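Local structure of protein-glutamine gamma-glutamyltransferase (Pagrus major, 1G0D) at residues I33-Q38 against L133-C138; G230-R235 against R265-G270; V308-N313 against T398-V403; P482-D487 against N609-P614; R659-D664 against G675-V680. The protein catalyses acyl transfer from peptide-bound glutamine to primary amines such as protein lysines, cross-linking proteins in a reaction that probably depends on calcium. All blocks are in the same frame, centred on the assembly; numbering follows the deposited sequence.

Contact 1: I33-Q38 against L133-C138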
# COMPACT_ATOMS: atom_id res chain seq x y z
N ILE A 33 1.43 -10.63 24.07
CA ILE A 33 2.01 -9.92 22.93
C ILE A 33 2.35 -8.51 23.46
O ILE A 33 1.48 -7.70 23.75
CB ILE A 33 1.03 -9.83 21.79
CG1 ILE A 33 0.47 -11.22 21.49
CG2 ILE A 33 1.74 -9.20 20.61
CD1 ILE A 33 -0.73 -11.23 20.61
N VAL A 34 3.64 -8.25 23.53
CA VAL A 34 4.19 -7.05 24.12
C VAL A 34 4.92 -6.10 23.14
O VAL A 34 5.29 -6.54 22.07
CB VAL A 34 5.11 -7.64 25.24
CG1 VAL A 34 6.54 -7.11 25.16
CG2 VAL A 34 4.41 -7.50 26.58
N ARG A 35 5.11 -4.82 23.46
CA ARG A 35 5.87 -3.89 22.59
C ARG A 35 7.17 -3.51 23.34
O ARG A 35 7.19 -3.49 24.56
CB ARG A 35 5.04 -2.64 22.26
CG ARG A 35 3.70 -2.98 21.62
CD ARG A 35 3.07 -1.80 20.91
NE ARG A 35 1.83 -2.19 20.23
CZ ARG A 35 1.68 -2.34 18.90
NH1 ARG A 35 2.68 -2.17 18.05
NH2 ARG A 35 0.48 -2.64 18.41
N ARG A 36 8.26 -3.23 22.62
CA ARG A 36 9.57 -2.93 23.25
C ARG A 36 9.77 -1.61 23.95
O ARG A 36 9.14 -0.62 23.63
CB ARG A 36 10.69 -3.09 22.22
CG ARG A 36 10.80 -2.00 21.23
CD ARG A 36 11.55 -2.45 19.96
NE ARG A 36 11.93 -1.29 19.12
CZ ARG A 36 12.89 -1.31 18.19
NH1 ARG A 36 13.57 -2.42 17.95
NH2 ARG A 36 13.20 -0.21 17.53
N GLY A 37 10.66 -1.59 24.93
CA GLY A 37 10.94 -0.37 25.66
C GLY A 37 9.92 -0.06 26.74
O GLY A 37 10.05 0.93 27.45
N GLN A 38 8.91 -0.93 26.86
CA GLN A 38 7.81 -0.80 27.82
C GLN A 38 7.78 -2.07 28.69
O GLN A 38 7.72 -3.19 28.19
CB GLN A 38 6.50 -0.63 27.06
CG GLN A 38 5.29 -0.33 27.90
CD GLN A 38 4.03 -0.19 27.08
OE1 GLN A 38 4.07 0.34 25.97
NE2 GLN A 38 2.89 -0.68 27.61
N LEU A 133 6.92 -6.55 19.48
CA LEU A 133 6.73 -5.65 18.34
C LEU A 133 7.45 -4.29 18.54
O LEU A 133 8.01 -4.02 19.60
CB LEU A 133 5.23 -5.38 18.15
CG LEU A 133 4.21 -6.45 17.73
CD1 LEU A 133 4.84 -7.80 17.50
CD2 LEU A 133 3.19 -6.51 18.77
N PHE A 134 7.42 -3.44 17.52
CA PHE A 134 8.03 -2.12 17.58
C PHE A 134 7.13 -1.26 18.48
O PHE A 134 5.93 -1.51 18.57
CB PHE A 134 8.11 -1.54 16.16
CG PHE A 134 9.26 -2.08 15.34
CD1 PHE A 134 9.03 -3.00 14.32
CD2 PHE A 134 10.56 -1.71 15.62
CE1 PHE A 134 10.11 -3.55 13.60
CE2 PHE A 134 11.64 -2.26 14.91
CZ PHE A 134 11.42 -3.17 13.91
N ASN A 135 7.68 -0.24 19.12
CA ASN A 135 6.92 0.62 20.02
C ASN A 135 7.02 2.09 19.68
O ASN A 135 7.87 2.79 20.24
CB ASN A 135 7.44 0.44 21.43
CG ASN A 135 6.41 0.76 22.46
OD1 ASN A 135 5.37 1.34 22.13
ND2 ASN A 135 6.65 0.38 23.70
N PRO A 136 6.18 2.60 18.76
CA PRO A 136 6.23 4.02 18.40
C PRO A 136 5.70 4.95 19.48
O PRO A 136 5.70 6.15 19.29
CB PRO A 136 5.41 4.12 17.11
CG PRO A 136 4.64 2.89 17.02
CD PRO A 136 5.20 1.86 17.96
N TRP A 137 5.21 4.40 20.59
CA TRP A 137 4.72 5.24 21.67
C TRP A 137 5.79 5.42 22.73
O TRP A 137 5.63 6.23 23.63
CB TRP A 137 3.54 4.61 22.34
CG TRP A 137 2.35 4.60 21.52
CD1 TRP A 137 1.43 5.58 21.40
CD2 TRP A 137 1.91 3.52 20.69
NE1 TRP A 137 0.43 5.20 20.53
CE2 TRP A 137 0.70 3.94 20.08
CE3 TRP A 137 2.43 2.24 20.40
CZ2 TRP A 137 -0.01 3.11 19.18
CZ3 TRP A 137 1.71 1.42 19.50
CH2 TRP A 137 0.51 1.87 18.90
N CYS A 138 6.87 4.64 22.65
CA CYS A 138 7.97 4.72 23.59
C CYS A 138 9.02 5.69 23.07
O CYS A 138 9.62 5.46 22.04
CB CYS A 138 8.59 3.35 23.76
SG CYS A 138 10.19 3.45 24.51
O HOH W 1 2.96 0.87 23.61
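Asn-135 reaches across to the turn Arg-35 to Gln-38, and its ND2 donates to Arg-36 O at 2.7 Å, the nitrogen standing above the carbonyl plane. The same ND2 makes a weak second bond to Gln-38 OE1, and a water donates both to that oxygen and to Asn-135 OD1, tying the two amides together; Gln-38 NE2 donates to Ala-21 O. Beside them a brief parallel pairing is closed by Leu-133 N to Val-34 O and Arg-36 N to Leu-133 O, with Ile-33 CG2 against Leu-133 CD2 at 3.6 Å. Arg-35 lays one guanidinium face against Trp-137 CZ3; its NH1 bonds weakly to Phe-134 O, while NE and NH2 donate to His-22 O and Arg-23 O. Arg-36 CZ comes within 3.5 Å of Phe-134 CD2, which sits over the guanidinium centre with the planes 71° apart. Arg-36 NH2 forms a salt bridge with Asp-141, whose other oxygen accepts from Asn-135 N, and NH1 donates to Ser-210 O and Ala-103 O. At Gly-37, phi 80°, a CB would jam. Two arginines can thus be buried here because carbonyl oxygens and one carboxylate take up their N-H groups, leaving the aromatic side chains to cover their faces.

Contact 2: G230-R235 against R265-G270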
# COMPACT_ATOMS: atom_id res chain seq x y z
N GLY A 230 8.25 -14.93 -2.22
CA GLY A 230 7.61 -13.64 -2.05
C GLY A 230 6.18 -13.83 -1.69
O GLY A 230 5.69 -14.94 -1.75
N VAL A 231 5.48 -12.76 -1.33
CA VAL A 231 4.09 -12.94 -0.96
C VAL A 231 3.15 -12.93 -2.14
O VAL A 231 2.15 -13.67 -2.14
CB VAL A 231 3.65 -11.86 0.04
CG1 VAL A 231 2.08 -11.90 0.30
CG2 VAL A 231 4.43 -12.08 1.27
N LEU A 232 3.44 -12.10 -3.14
CA LEU A 232 2.58 -12.00 -4.31
C LEU A 232 3.35 -12.11 -5.61
O LEU A 232 4.53 -11.78 -5.70
CB LEU A 232 1.87 -10.66 -4.33
CG LEU A 232 0.68 -10.42 -3.41
CD1 LEU A 232 0.52 -8.92 -3.19
CD2 LEU A 232 -0.58 -11.02 -4.04
N THR A 233 2.63 -12.57 -6.63
CA THR A 233 3.17 -12.70 -7.96
C THR A 233 2.58 -11.50 -8.72
O THR A 233 1.37 -11.24 -8.63
CB THR A 233 2.71 -14.04 -8.58
OG1 THR A 233 3.47 -15.11 -8.01
CG2 THR A 233 2.90 -14.06 -10.07
N GLY A 234 3.41 -10.76 -9.44
CA GLY A 234 2.86 -9.63 -10.17
C GLY A 234 2.44 -10.02 -11.58
O GLY A 234 3.12 -10.81 -12.24
N ARG A 235 1.31 -9.49 -12.03
CA ARG A 235 0.83 -9.72 -13.38
C ARG A 235 0.29 -8.36 -13.81
O ARG A 235 -0.75 -7.92 -13.32
CB ARG A 235 -0.31 -10.72 -13.42
CG ARG A 235 -0.82 -11.01 -14.83
CD ARG A 235 -0.01 -12.16 -15.40
NE ARG A 235 -0.84 -13.11 -16.12
CZ ARG A 235 -0.54 -14.39 -16.27
NH1 ARG A 235 -1.36 -15.17 -16.94
NH2 ARG A 235 0.58 -14.89 -15.76
N ARG A 265 3.83 -19.57 -0.61
CA ARG A 265 3.76 -19.66 -2.04
C ARG A 265 3.24 -18.37 -2.64
O ARG A 265 2.09 -18.03 -2.40
CB ARG A 265 2.80 -20.77 -2.37
CG ARG A 265 3.42 -21.93 -3.01
CD ARG A 265 2.32 -22.69 -3.70
NE ARG A 265 2.76 -24.02 -4.12
CZ ARG A 265 2.88 -25.07 -3.31
NH1 ARG A 265 3.30 -26.23 -3.80
NH2 ARG A 265 2.58 -24.96 -2.01
N PRO A 266 4.05 -17.65 -3.45
CA PRO A 266 3.58 -16.40 -4.05
C PRO A 266 2.13 -16.50 -4.47
O PRO A 266 1.72 -17.48 -5.08
CB PRO A 266 4.52 -16.20 -5.24
CG PRO A 266 5.81 -16.70 -4.73
CD PRO A 266 5.43 -17.95 -3.89
N VAL A 267 1.33 -15.49 -4.14
CA VAL A 267 -0.08 -15.48 -4.46
C VAL A 267 -0.32 -14.83 -5.80
O VAL A 267 0.27 -13.80 -6.08
CB VAL A 267 -0.84 -14.72 -3.39
CG1 VAL A 267 -2.31 -14.65 -3.71
CG2 VAL A 267 -0.60 -15.39 -2.04
N LYS A 268 -1.16 -15.44 -6.64
CA LYS A 268 -1.48 -14.86 -7.95
C LYS A 268 -2.80 -14.10 -7.93
O LYS A 268 -3.85 -14.70 -7.69
CB LYS A 268 -1.59 -15.96 -8.98
CG LYS A 268 -0.31 -16.74 -9.24
CD LYS A 268 -0.42 -17.52 -10.53
CE LYS A 268 0.51 -18.68 -10.56
NZ LYS A 268 0.36 -19.43 -9.29
N TYR A 269 -2.81 -12.80 -8.22
CA TYR A 269 -1.64 -12.00 -8.62
C TYR A 269 -1.75 -10.65 -7.93
O TYR A 269 -2.70 -10.37 -7.25
CB TYR A 269 -1.66 -11.74 -10.15
CG TYR A 269 -1.65 -12.98 -11.06
CD1 TYR A 269 -0.46 -13.66 -11.38
CD2 TYR A 269 -2.83 -13.44 -11.62
CE1 TYR A 269 -0.48 -14.78 -12.25
CE2 TYR A 269 -2.86 -14.55 -12.47
CZ TYR A 269 -1.70 -15.23 -12.79
OH TYR A 269 -1.82 -16.35 -13.62
N GLY A 270 -0.79 -9.78 -8.15
CA GLY A 270 -0.90 -8.47 -7.55
C GLY A 270 -0.39 -7.40 -8.50
O GLY A 270 0.27 -7.69 -9.51
O HOH W 2 2.88 -18.30 -8.08
O HOH W 3 0.69 -17.57 -14.17
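Arg-235 starts with CG opposite the backbone N (chi1 -179°), and the bends at chi2 and chi3 lay the chain along one face of the Tyr-269 ring. Tyr-269 in turn sets CG beside its own N (chi1 -60°), and the two side chains run in the same direction. Arg-235 CB touches Tyr-269 CG at 3.5 Å, and the phenol oxygen lies over a face of the guanidinium, whose plane is turned 31° from the ring. Lys-268 CB covers the opposite ring face, and Thr-233 CG2 meets the edge at CD1, 3.6 Å away. Tyr-269 OH bonds to Asp-242 N and, through a water, weakly to Arg-235 NH2; NH1 donates to Pro-239 O. A phenylalanine in place of Tyr-269 would probably leave Asp-242 N and that water without their hydroxyl partner. The parallel backbones are joined by Thr-233 N to Val-267 O and Gly-270 N to Thr-233 O, both 2.7 Å. Between these bonds segment 265-270 uses one residue more than 230-235, at the cis peptide before Tyr-269. Gly-270 suits its place because a CB would press on Leu-232 CD1. Leu-232 CD2 packs on Val-267 CB, and these two side chains face helix 253-261, while Leu-232 also touches helix 272-286, which begins at the catalytic Cys-272.

Contact 3: V308-N313 against T398-V403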
# COMPACT_ATOMS: atom_id res chain seq x y z
N VAL A 308 14.26 12.00 -20.41
CA VAL A 308 13.86 11.10 -21.46
C VAL A 308 13.23 11.89 -22.61
O VAL A 308 12.40 12.78 -22.41
CB VAL A 308 12.85 10.04 -20.88
CG1 VAL A 308 12.17 9.25 -22.01
CG2 VAL A 308 13.59 9.11 -19.91
N ASP A 309 13.69 11.60 -23.81
CA ASP A 309 13.11 12.22 -24.97
C ASP A 309 12.30 11.06 -25.56
O ASP A 309 12.80 9.97 -25.77
CB ASP A 309 14.21 12.75 -25.86
CG ASP A 309 14.93 13.95 -25.22
OD1 ASP A 309 14.30 15.01 -25.06
OD2 ASP A 309 16.11 13.84 -24.85
N PHE A 310 11.02 11.30 -25.75
CA PHE A 310 10.10 10.30 -26.24
C PHE A 310 9.78 10.57 -27.70
O PHE A 310 9.07 11.52 -28.00
CB PHE A 310 8.84 10.38 -25.41
CG PHE A 310 7.99 9.16 -25.47
CD1 PHE A 310 8.10 8.19 -24.50
CD2 PHE A 310 7.09 8.97 -26.51
CE1 PHE A 310 7.31 7.05 -24.56
CE2 PHE A 310 6.31 7.84 -26.57
CZ PHE A 310 6.42 6.87 -25.60
N LEU A 311 10.30 9.71 -28.59
CA LEU A 311 10.10 9.83 -30.04
C LEU A 311 8.82 9.19 -30.58
O LEU A 311 8.56 8.00 -30.43
CB LEU A 311 11.28 9.23 -30.78
CG LEU A 311 12.63 9.62 -30.21
CD1 LEU A 311 13.72 9.03 -31.09
CD2 LEU A 311 12.73 11.14 -30.16
N LEU A 312 8.05 10.03 -31.24
CA LEU A 312 6.79 9.66 -31.84
C LEU A 312 6.94 9.91 -33.34
O LEU A 312 7.86 10.58 -33.77
CB LEU A 312 5.71 10.58 -31.26
CG LEU A 312 4.76 10.13 -30.14
CD1 LEU A 312 5.38 9.04 -29.35
CD2 LEU A 312 4.39 11.33 -29.26
N ASN A 313 6.06 9.37 -34.15
CA ASN A 313 6.16 9.65 -35.56
C ASN A 313 5.14 10.73 -35.81
O ASN A 313 4.54 11.25 -34.86
CB ASN A 313 5.84 8.42 -36.37
CG ASN A 313 4.46 7.90 -36.11
OD1 ASN A 313 3.57 8.62 -35.65
ND2 ASN A 313 4.26 6.62 -36.39
N THR A 398 10.18 14.01 -19.20
CA THR A 398 9.95 13.37 -20.50
C THR A 398 9.50 14.44 -21.51
O THR A 398 8.49 15.12 -21.33
CB THR A 398 8.83 12.24 -20.44
OG1 THR A 398 9.45 10.94 -20.37
CG2 THR A 398 8.00 12.22 -21.69
N ILE A 399 10.28 14.59 -22.57
CA ILE A 399 9.95 15.53 -23.62
C ILE A 399 9.60 14.74 -24.88
O ILE A 399 10.43 13.98 -25.36
CB ILE A 399 11.14 16.43 -23.89
CG1 ILE A 399 11.39 17.29 -22.66
CG2 ILE A 399 10.89 17.25 -25.15
CD1 ILE A 399 12.69 18.08 -22.72
N TYR A 400 8.39 14.89 -25.41
CA TYR A 400 7.98 14.18 -26.63
C TYR A 400 8.45 14.85 -27.92
O TYR A 400 8.47 16.07 -28.00
CB TYR A 400 6.49 14.10 -26.70
CG TYR A 400 5.89 13.05 -25.84
CD1 TYR A 400 5.70 13.27 -24.47
CD2 TYR A 400 5.39 11.87 -26.41
CE1 TYR A 400 4.99 12.34 -23.69
CE2 TYR A 400 4.69 10.94 -25.65
CZ TYR A 400 4.48 11.18 -24.29
OH TYR A 400 3.68 10.29 -23.59
N TRP A 401 8.81 14.07 -28.94
CA TRP A 401 9.25 14.65 -30.20
C TRP A 401 8.65 13.98 -31.43
O TRP A 401 8.45 12.76 -31.45
CB TRP A 401 10.76 14.56 -30.34
CG TRP A 401 11.51 15.17 -29.22
CD1 TRP A 401 11.67 14.65 -27.96
CD2 TRP A 401 12.24 16.40 -29.24
NE1 TRP A 401 12.46 15.49 -27.21
CE2 TRP A 401 12.82 16.57 -27.98
CE3 TRP A 401 12.45 17.39 -30.21
CZ2 TRP A 401 13.60 17.67 -27.66
CZ3 TRP A 401 13.23 18.47 -29.90
CH2 TRP A 401 13.79 18.61 -28.64
N ILE A 402 8.34 14.79 -32.44
CA ILE A 402 7.84 14.28 -33.71
C ILE A 402 9.10 14.17 -34.57
O ILE A 402 9.69 15.18 -34.98
CB ILE A 402 6.89 15.27 -34.43
CG1 ILE A 402 5.63 15.52 -33.57
CG2 ILE A 402 6.63 14.77 -35.84
CD1 ILE A 402 4.39 14.78 -33.99
N VAL A 403 9.57 12.96 -34.81
CA VAL A 403 10.74 12.81 -35.65
C VAL A 403 10.25 12.41 -37.03
O VAL A 403 9.57 11.39 -37.18
CB VAL A 403 11.68 11.71 -35.14
CG1 VAL A 403 12.92 11.71 -35.99
CG2 VAL A 403 12.02 11.94 -33.65
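Phe-310 and Tyr-400 make the close-packed part of this contact, lying side by side with ring centroids 4.6 Å apart and planes at an oblique 44°. Phe-310 CB sits over the tyrosine face in a CH-pi contact, 4.0 Å from the centroid; with CG turned away from the backbone N (chi1 -161°), the phenyl ring lies alongside its neighbour. Tyrosine suits this spot because its ring offers a broad face on which Phe-310 CB and the phenyl ring rest. Val-308 with Thr-398 and Leu-312 with Ile-402 fall on the same sheet face. The pairing is a parallel one in full register, the segments inclined by 27°, and bonds such as Trp-401 N to Phe-310 O (2.7 Å) and Leu-312 N to Trp-401 O (2.8 Å) join strand 307-312, the outermost strand of a mixed sheet, to strand 397-403. Strand 397-403 continues that sheet through Tyr-400 and Ile-402 to strand 409-414. The other face is looser and more open to solvent. There the exposed Asp-309 takes Trp-401 NE1 on the anti side of OD1 at 2.9 Å, well out of the carboxylate plane, while Arg-459 is a long, weak ionic partner. A leucine in place of Trp-401, lacking the indole, would probably leave Asp-309 OD1 without this partner and Arg-409 without its cation-pi surface. Farther along, Leu-311 CD2 brushes Val-403 CG2 at 3.7 Å.

Contact 4: P482-D487 against N609-P614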
# COMPACT_ATOMS: atom_id res chain seq x y z
N PRO A 482 -18.05 9.47 -18.13
CA PRO A 482 -18.92 8.40 -18.63
C PRO A 482 -18.99 7.17 -17.79
O PRO A 482 -18.03 6.85 -17.08
CB PRO A 482 -18.32 8.07 -19.98
CG PRO A 482 -16.87 8.38 -19.79
CD PRO A 482 -16.89 9.67 -19.02
N VAL A 483 -20.11 6.46 -17.88
CA VAL A 483 -20.28 5.21 -17.17
C VAL A 483 -20.02 4.05 -18.13
O VAL A 483 -20.52 4.06 -19.23
CB VAL A 483 -21.70 5.06 -16.67
CG1 VAL A 483 -21.86 3.70 -15.94
CG2 VAL A 483 -22.03 6.22 -15.76
N PHE A 484 -19.25 3.06 -17.72
CA PHE A 484 -18.99 1.92 -18.58
C PHE A 484 -20.33 1.37 -19.06
O PHE A 484 -21.27 1.23 -18.26
CB PHE A 484 -18.26 0.81 -17.82
CG PHE A 484 -17.94 -0.37 -18.67
CD1 PHE A 484 -17.15 -0.22 -19.80
CD2 PHE A 484 -18.43 -1.63 -18.36
CE1 PHE A 484 -16.85 -1.32 -20.61
CE2 PHE A 484 -18.14 -2.74 -19.17
CZ PHE A 484 -17.35 -2.58 -20.30
N GLY A 485 -20.40 1.07 -20.36
CA GLY A 485 -21.61 0.56 -20.98
C GLY A 485 -22.21 1.58 -21.95
O GLY A 485 -22.97 1.22 -22.84
N THR A 486 -21.86 2.86 -21.80
CA THR A 486 -22.42 3.89 -22.66
C THR A 486 -21.53 4.50 -23.76
O THR A 486 -20.29 4.45 -23.68
CB THR A 486 -23.00 5.06 -21.78
OG1 THR A 486 -21.94 5.92 -21.37
CG2 THR A 486 -23.68 4.52 -20.53
N ASP A 487 -22.17 5.05 -24.79
CA ASP A 487 -21.43 5.72 -25.86
C ASP A 487 -21.41 7.14 -25.38
O ASP A 487 -22.39 7.61 -24.82
CB ASP A 487 -22.18 5.72 -27.19
CG ASP A 487 -22.89 4.44 -27.50
OD1 ASP A 487 -22.34 3.34 -27.26
OD2 ASP A 487 -24.02 4.55 -28.02
N ASN A 609 -27.52 -3.85 -13.36
CA ASN A 609 -26.69 -4.06 -14.53
C ASN A 609 -26.77 -2.85 -15.48
O ASN A 609 -27.82 -2.57 -16.04
CB ASN A 609 -27.18 -5.30 -15.24
CG ASN A 609 -26.33 -5.67 -16.42
OD1 ASN A 609 -25.36 -4.99 -16.72
ND2 ASN A 609 -26.70 -6.76 -17.09
N PRO A 610 -25.67 -2.10 -15.65
CA PRO A 610 -25.69 -0.93 -16.55
C PRO A 610 -25.37 -1.39 -18.00
O PRO A 610 -25.38 -0.60 -18.95
CB PRO A 610 -24.58 -0.05 -16.00
CG PRO A 610 -23.57 -1.04 -15.58
CD PRO A 610 -24.35 -2.25 -15.04
N LEU A 611 -25.08 -2.68 -18.12
CA LEU A 611 -24.75 -3.29 -19.39
C LEU A 611 -25.98 -3.89 -20.08
O LEU A 611 -26.79 -4.57 -19.47
CB LEU A 611 -23.71 -4.38 -19.16
CG LEU A 611 -22.26 -4.06 -19.50
CD1 LEU A 611 -21.86 -2.74 -18.95
CD2 LEU A 611 -21.40 -5.20 -19.00
N PRO A 612 -26.12 -3.62 -21.37
CA PRO A 612 -27.26 -4.17 -22.11
C PRO A 612 -26.90 -5.61 -22.50
O PRO A 612 -27.27 -6.11 -23.55
CB PRO A 612 -27.38 -3.25 -23.31
CG PRO A 612 -25.95 -2.80 -23.56
CD PRO A 612 -25.24 -2.81 -22.23
N VAL A 613 -26.15 -6.27 -21.62
CA VAL A 613 -25.71 -7.63 -21.84
C VAL A 613 -25.93 -8.36 -20.54
O VAL A 613 -25.90 -7.75 -19.48
CB VAL A 613 -24.19 -7.71 -22.09
CG1 VAL A 613 -23.87 -8.88 -22.97
CG2 VAL A 613 -23.69 -6.42 -22.71
N PRO A 614 -26.16 -9.67 -20.58
CA PRO A 614 -26.34 -10.32 -19.29
C PRO A 614 -24.91 -10.57 -18.74
O PRO A 614 -23.98 -10.73 -19.53
CB PRO A 614 -27.03 -11.64 -19.66
CG PRO A 614 -26.41 -11.98 -20.99
CD PRO A 614 -26.29 -10.63 -21.70
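Apolar contact alone joins the two loops: Leu-611 CD1 meets the Phe-484 ring at CD2 and CE2, each 3.7 Å away, the side chains slanting across one another. The same methyl lies 3.9 Å from Gly-485 CA. A first torsion trans to N about the CA-CB bond (chi1 -178°) swings the phenyl ring of Phe-484 to the leucine. Pro-610 adds a slack contact, its CG facing Phe-484 O at 4.2 Å. Glycine fits at Gly-485 for two reasons, since a CB would press on Pro-610 O and Leu-611 CD1 and the positive phi of 111° would jam it against the preceding carbonyl. Hydrogen bonds serve instead to shape each loop. Val-483 O accepts both Thr-486 N and Thr-486 OG1, closing a type II turn. Asn-609 OD1 takes Leu-611 N at 2.7 Å in an Asx turn, and its ND2 donates to Val-613 O, also at 2.7 Å, holding the amide at both ends. Aromatic contacts extend the patch, as Phe-484 meets Tyr-546 edge-to-face and Leu-611 also touches Tyr-546. The contact therefore lies against helix 546-549, where the loop between strands 473-479 and 488-496 meets the one leading from strand 601-608 to strand 615-616 of the C-terminal immunoglobulin-like domain.

Contact 5: R659-D664 against G675-V680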
# COMPACT_ATOMS: atom_id res chain seq x y z
N ARG A 659 -16.67 -0.16 12.40
CA ARG A 659 -16.04 -0.98 11.40
C ARG A 659 -16.59 -0.71 10.03
O ARG A 659 -17.64 -0.09 9.88
CB ARG A 659 -16.23 -2.44 11.80
CG ARG A 659 -16.17 -2.65 13.31
CD ARG A 659 -15.59 -4.00 13.66
NE ARG A 659 -14.65 -3.94 14.76
CZ ARG A 659 -13.36 -3.65 14.64
NH1 ARG A 659 -12.57 -3.62 15.71
NH2 ARG A 659 -12.84 -3.38 13.46
N LYS A 660 -15.85 -1.15 9.03
CA LYS A 660 -16.22 -0.95 7.63
C LYS A 660 -16.39 -2.30 6.89
O LYS A 660 -15.53 -3.22 7.01
CB LYS A 660 -15.14 -0.07 6.97
CG LYS A 660 -14.92 1.27 7.67
CD LYS A 660 -15.45 2.42 6.82
CE LYS A 660 -15.83 3.65 7.64
NZ LYS A 660 -14.75 3.92 8.62
N LEU A 661 -17.51 -2.44 6.17
CA LEU A 661 -17.80 -3.68 5.44
C LEU A 661 -17.51 -3.38 4.01
O LEU A 661 -18.03 -2.40 3.44
CB LEU A 661 -19.25 -4.11 5.63
CG LEU A 661 -19.64 -5.41 4.95
CD1 LEU A 661 -18.84 -6.58 5.50
CD2 LEU A 661 -21.14 -5.63 5.13
N LEU A 662 -16.64 -4.22 3.45
CA LEU A 662 -16.18 -4.08 2.06
C LEU A 662 -16.74 -5.17 1.13
O LEU A 662 -16.86 -6.34 1.51
CB LEU A 662 -14.64 -4.11 2.00
CG LEU A 662 -13.83 -2.91 2.50
CD1 LEU A 662 -14.16 -2.55 3.93
CD2 LEU A 662 -12.39 -3.30 2.44
N VAL A 663 -17.10 -4.77 -0.08
CA VAL A 663 -17.63 -5.70 -1.03
C VAL A 663 -17.15 -5.47 -2.47
O VAL A 663 -17.05 -4.33 -2.96
CB VAL A 663 -19.18 -5.68 -0.99
CG1 VAL A 663 -19.75 -6.70 -1.94
CG2 VAL A 663 -19.65 -5.99 0.41
N ASP A 664 -16.85 -6.59 -3.11
CA ASP A 664 -16.43 -6.65 -4.49
C ASP A 664 -17.39 -7.52 -5.34
O ASP A 664 -17.91 -8.54 -4.87
CB ASP A 664 -15.02 -7.24 -4.55
CG ASP A 664 -14.61 -7.58 -5.96
OD1 ASP A 664 -14.17 -6.66 -6.70
OD2 ASP A 664 -14.73 -8.77 -6.34
N GLY A 675 -18.13 -1.54 -3.22
CA GLY A 675 -19.01 -0.92 -2.24
C GLY A 675 -18.41 -1.07 -0.84
O GLY A 675 -17.64 -2.02 -0.61
N VAL A 676 -18.74 -0.11 0.05
CA VAL A 676 -18.31 -0.06 1.48
C VAL A 676 -19.41 0.59 2.28
O VAL A 676 -20.10 1.51 1.82
CB VAL A 676 -17.12 0.90 1.84
CG1 VAL A 676 -16.11 0.15 2.63
CG2 VAL A 676 -16.55 1.55 0.63
N THR A 677 -19.54 0.16 3.52
CA THR A 677 -20.53 0.74 4.37
C THR A 677 -19.86 0.75 5.71
O THR A 677 -18.95 -0.05 5.92
CB THR A 677 -21.79 -0.14 4.42
OG1 THR A 677 -22.86 0.60 5.02
CG2 THR A 677 -21.52 -1.43 5.22
N THR A 678 -20.29 1.67 6.57
CA THR A 678 -19.81 1.81 7.95
C THR A 678 -20.86 1.19 8.86
O THR A 678 -22.06 1.50 8.78
CB THR A 678 -19.66 3.30 8.39
OG1 THR A 678 -18.76 3.99 7.53
CG2 THR A 678 -19.09 3.36 9.76
N VAL A 679 -20.42 0.30 9.72
CA VAL A 679 -21.29 -0.36 10.67
C VAL A 679 -20.68 -0.23 12.08
O VAL A 679 -19.58 -0.75 12.32
CB VAL A 679 -21.47 -1.88 10.31
CG1 VAL A 679 -22.46 -2.52 11.27
CG2 VAL A 679 -21.99 -2.02 8.88
N VAL A 680 -21.37 0.46 13.01
CA VAL A 680 -20.88 0.58 14.39
C VAL A 680 -21.27 -0.67 15.22
O VAL A 680 -22.45 -0.91 15.50
CB VAL A 680 -21.44 1.85 15.05
CG1 VAL A 680 -20.78 2.08 16.38
CG2 VAL A 680 -21.17 3.04 14.17
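Peptide groups are the flat groups that join Leu-661 to Thr-677: Leu-661 N donates to Thr-677 O at 2.8 Å, and Thr-677 N returns to Leu-661 O at 3.0 Å. Arg-659 and Val-679 form a like pair, Val-679 N donating to Arg-659 O at 2.8 Å and Arg-659 N to Val-679 O at 3.0 Å. At the far end Val-663 N reaches Gly-675 O at 2.9 Å, while the return bond is weak. The side chains divide between the two sheet faces. On one, Leu-662 CD1 packs on Val-676 CG1 at 3.6 Å. Leu-662 and Val-676 extend to strand 169-176, touching Asn-176 and Pro-174 respectively. On the same face the methylenes of Lys-660 run beside Thr-678, a pair of residue types well placed toward solvent. The other face carries Arg-659, Leu-661, Val-663, Thr-677 and Val-679, and there Val-663 pairs with Gly-675, which has no side chain. Here Thr-677 CG2 meets Leu-661 CB at 3.5 Å, the methyl being set between backbone N and carbonyl carbon. The guanidinium of Arg-659 turns away to weak bonds with Arg-655 O, Thr-656 O and Ala-625 O. Hydrogen-bonded and non-hydrogen-bonded pairs alternate as in any antiparallel ladder, and because strands 659-666 and 673-682 are consecutive in the chain they form a beta hairpin of the C-terminal immunoglobulin-like domain.

Overall arrangement
The five contacts follow one another along the chain and none touches another. Contact 2 is nearest the chemistry: the position of Gly-270 is about 8 Å from the side chains of both the catalytic Cys-272 and Tyr-515, which is important for activity. Contact 5, of the C-terminal domain, comes within about 12 Å of contact 2 and 13 Å of contacts 1 and 4 (nearest atoms). Contact 1 lies across the chain's centre from contacts 3 and 4, its centre about 52 Å from each of theirs. Contacts 3 and 4 are 36 Å apart between centres; the first adjoins Asp-397, a probable calcium ligand, and the second includes Pro-482 of a probable GTP site.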